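Local coordinates for protein Exo-arabinanase (Penicillium chrysogenum, PDB 3A72) that probably releases arabinobiose from the ends of alpha-1,5-L-arabinan chains as an exo-acting glycosyl hydrolase, and binds arabinobiose in its pocket, at residues Val9-Pro14 against Ala38-Tyr43. Numbering follows the deposited sequence.
With AHR (alpha-L-arabinofuranose), chain B.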
loop_
_atom_site.group_PDB
_atom_site.type_symbol
_atom_site.label_atom_id
_atom_site.label_comp_id
_atom_site.label_asym_id
_atom_site.label_seq_id
_atom_site.Cartn_x
_atom_site.Cartn_y
_atom_site.Cartn_z
ATOM N N VAL A 9 -0.254 11.556 -16.184
ATOM C CA VAL A 9 -1.421 11.078 -16.930
ATOM C C VAL A 9 -2.595 10.974 -15.987
ATOM O O VAL A 9 -2.476 10.389 -14.916
ATOM C CB VAL A 9 -1.152 9.753 -17.599
ATOM C CG1 VAL A 9 -2.370 9.217 -18.287
ATOM C CG2 VAL A 9 0.022 9.852 -18.570
ATOM N N THR A 10 -3.753 11.502 -16.376
ATOM C CA THR A 10 -4.950 11.366 -15.561
ATOM C C THR A 10 -5.598 9.997 -15.710
ATOM O O THR A 10 -5.959 9.580 -16.815
ATOM C CB THR A 10 -6.006 12.361 -15.976
ATOM O OG1 THR A 10 -5.478 13.617 -15.982
ATOM C CG2 THR A 10 -7.162 12.388 -14.993
ATOM N N ILE A 11 -5.732 9.297 -14.616
ATOM C CA ILE A 11 -6.504 8.074 -14.590
ATOM C C ILE A 11 -7.972 8.377 -14.329
ATOM O O ILE A 11 -8.862 7.853 -14.997
ATOM C CB ILE A 11 -5.972 7.083 -13.504
ATOM C CG1 ILE A 11 -4.495 6.750 -13.758
ATOM C CG2 ILE A 11 -6.866 5.856 -13.456
ATOM C CD1 ILE A 11 -3.905 5.726 -12.824
ATOM N N PHE A 12 -8.228 9.239 -13.327
ATOM C CA PHE A 12 -9.584 9.613 -12.952
ATOM C C PHE A 12 -9.596 10.993 -12.325
ATOM O O PHE A 12 -8.829 11.255 -11.365
ATOM C CB PHE A 12 -10.151 8.611 -11.936
ATOM C CG PHE A 12 -11.524 8.923 -11.398
ATOM C CD1 PHE A 12 -12.614 9.001 -12.217
ATOM C CD2 PHE A 12 -11.710 9.134 -10.049
ATOM C CE1 PHE A 12 -13.875 9.227 -11.733
ATOM C CE2 PHE A 12 -12.964 9.367 -9.534
ATOM C CZ PHE A 12 -14.049 9.415 -10.371
ATOM N N SER A 13 -10.434 11.878 -12.832
ATOM C CA SER A 13 -10.684 13.175 -12.248
ATOM C C SER A 13 -12.073 13.169 -11.654
ATOM O O SER A 13 -13.056 13.018 -12.414
ATOM C CB SER A 13 -10.564 14.312 -13.284
ATOM O OG SER A 13 -10.530 15.619 -12.654
ATOM N N PRO A 14 -12.219 13.244 -10.349
ATOM C CA PRO A 14 -13.512 13.008 -9.726
ATOM C C PRO A 14 -14.480 14.175 -9.960
ATOM O O PRO A 14 -14.065 15.342 -10.066
ATOM C CB PRO A 14 -13.200 12.900 -8.265
ATOM C CG PRO A 14 -11.976 13.746 -8.057
ATOM C CD PRO A 14 -11.166 13.480 -9.321
ATOM N N ALA A 38 -5.592 -0.069 -11.546
ATOM C CA ALA A 38 -5.502 0.955 -10.526
ATOM C C ALA A 38 -6.833 1.031 -9.781
ATOM O O ALA A 38 -7.908 0.868 -10.352
ATOM C CB ALA A 38 -5.177 2.304 -11.140
ATOM N N THR A 39 -6.733 1.330 -8.489
ATOM C CA THR A 39 -7.870 1.602 -7.627
ATOM C C THR A 39 -7.488 2.647 -6.588
ATOM O O THR A 39 -6.327 3.109 -6.506
ATOM C CB THR A 39 -8.376 0.298 -6.978
ATOM O OG1 THR A 39 -9.650 0.528 -6.366
ATOM C CG2 THR A 39 -7.446 -0.200 -5.900
ATOM N N TRP A 40 -8.459 3.089 -5.798
ATOM C CA TRP A 40 -8.346 4.154 -4.846
ATOM C C TRP A 40 -9.600 4.186 -3.997
ATOM O O TRP A 40 -10.625 3.610 -4.358
ATOM C CB TRP A 40 -8.134 5.519 -5.554
ATOM C CG TRP A 40 -9.186 5.842 -6.552
ATOM C CD1 TRP A 40 -10.367 6.476 -6.339
ATOM C CD2 TRP A 40 -9.157 5.507 -7.949
ATOM N NE1 TRP A 40 -11.022 6.543 -7.543
ATOM C CE2 TRP A 40 -10.356 5.982 -8.548
ATOM C CE3 TRP A 40 -8.236 4.889 -8.809
ATOM C CZ2 TRP A 40 -10.673 5.830 -9.879
ATOM C CZ3 TRP A 40 -8.536 4.739 -10.151
ATOM C CH2 TRP A 40 -9.731 5.232 -10.676
ATOM N N GLU A 41 -9.527 4.868 -2.871
ATOM C CA GLU A 41 -10.681 5.266 -2.095
ATOM C C GLU A 41 -11.483 6.298 -2.881
ATOM O O GLU A 41 -10.934 7.336 -3.295
ATOM C CB GLU A 41 -10.270 5.907 -0.770
ATOM C CG GLU A 41 -9.480 4.978 0.158
ATOM C CD GLU A 41 -8.887 5.641 1.374
ATOM O OE1 GLU A 41 -9.018 6.890 1.520
ATOM O OE2 GLU A 41 -8.220 4.917 2.179
ATOM N N ASN A 42 -12.755 5.989 -3.115
ATOM C CA ASN A 42 -13.609 6.733 -4.053
ATOM C C ASN A 42 -14.769 7.298 -3.264
ATOM O O ASN A 42 -15.700 6.550 -2.855
ATOM C CB ASN A 42 -14.018 5.763 -5.151
ATOM C CG ASN A 42 -14.708 6.407 -6.333
ATOM O OD1 ASN A 42 -15.979 6.248 -6.545
ATOM N ND2 ASN A 42 -14.036 7.112 -7.086
ATOM N N TYR A 43 -14.718 8.580 -2.989
ATOM C CA TYR A 43 -15.632 9.241 -2.017
ATOM C C TYR A 43 -16.886 9.761 -2.720
ATOM O O TYR A 43 -17.207 10.933 -2.745
ATOM C CB TYR A 43 -14.901 10.339 -1.274
ATOM C CG TYR A 43 -13.794 9.871 -0.361
ATOM C CD1 TYR A 43 -13.979 9.850 1.008
ATOM C CD2 TYR A 43 -12.553 9.437 -0.865
ATOM C CE1 TYR A 43 -12.992 9.424 1.887
ATOM C CE2 TYR A 43 -11.560 9.009 0.029
ATOM C CZ TYR A 43 -11.803 8.996 1.386
ATOM O OH TYR A 43 -10.846 8.585 2.284
HETATM O O5 AHR B . -7.085 6.029 4.334
HETATM C C5 AHR B . -8.034 7.013 4.840
HETATM C C4 AHR B . -7.409 7.717 6.025
HETATM O O4 AHR B . -7.229 6.731 7.098
HETATM C C3 AHR B . -8.368 8.711 6.666
HETATM O O3 AHR B . -8.316 9.997 6.017
HETATM C C2 AHR B . -7.762 8.819 8.080
HETATM O O2 AHR B . -8.733 9.230 9.069
HETATM C C1 AHR B . -7.282 7.388 8.362
#
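The ring of Phe12 and the six-membered ring of Trp40 lie nearly parallel, with planes at 18°. They are slid well apart, and their centroids are 5.3 Å from each other, so overlap is slight. The closest part of the indole is its CZ2 corner, which lies 3.5 Å from Phe12 CD2 and also touches Phe12 CB and CG. One face of the Phe12 ring is met near its rim by Pro14 N. The amide end of Asn42 also approaches the Phe12 ring, with the two planes oblique to each other. Ile11 CG2 meets the far end of the indole, 3.9 Å from Trp40 CZ3. Farther back along strand 36-42, Ile11 CD1 rests on Ala38 CB at 4.0 Å.

With CG anti to its backbone nitrogen, the Phe12 side chain lies against the CZ2 side of the indole. Trp40 CG sits between its own backbone N and carbonyl carbon (chi1 55°), which carries the indole toward Ile11 and Phe12. Tyr55 meets the Trp40 ring obliquely, and Val344 touches both Trp40 and Ile11.

The next strand residue, Glu41, belongs to the sugar pocket. Its OE2 accepts a 2.7 Å hydrogen bond from O5 of the arabinofuranose and another from the backbone N of Gln82. Tyr43 OH donates to Glu41 OE1 at 2.6 Å, from 40° out of the carboxylate plane. These bonds grip both carboxylate oxygens and should restrict its rotation.

Ile11 and Phe12 form a classic beta bulge opposite Val344, where the chain turns a corner after strand 6-10. The contact joins two neighbouring four-stranded antiparallel sheets, or blades, of a six-bladed beta-propeller, consistent with the sialidase-like family. Strand 6-10 pairs with C-terminal strand 344-350, so one blade combines both ends of the chain, the closure commonly called molecular velcro.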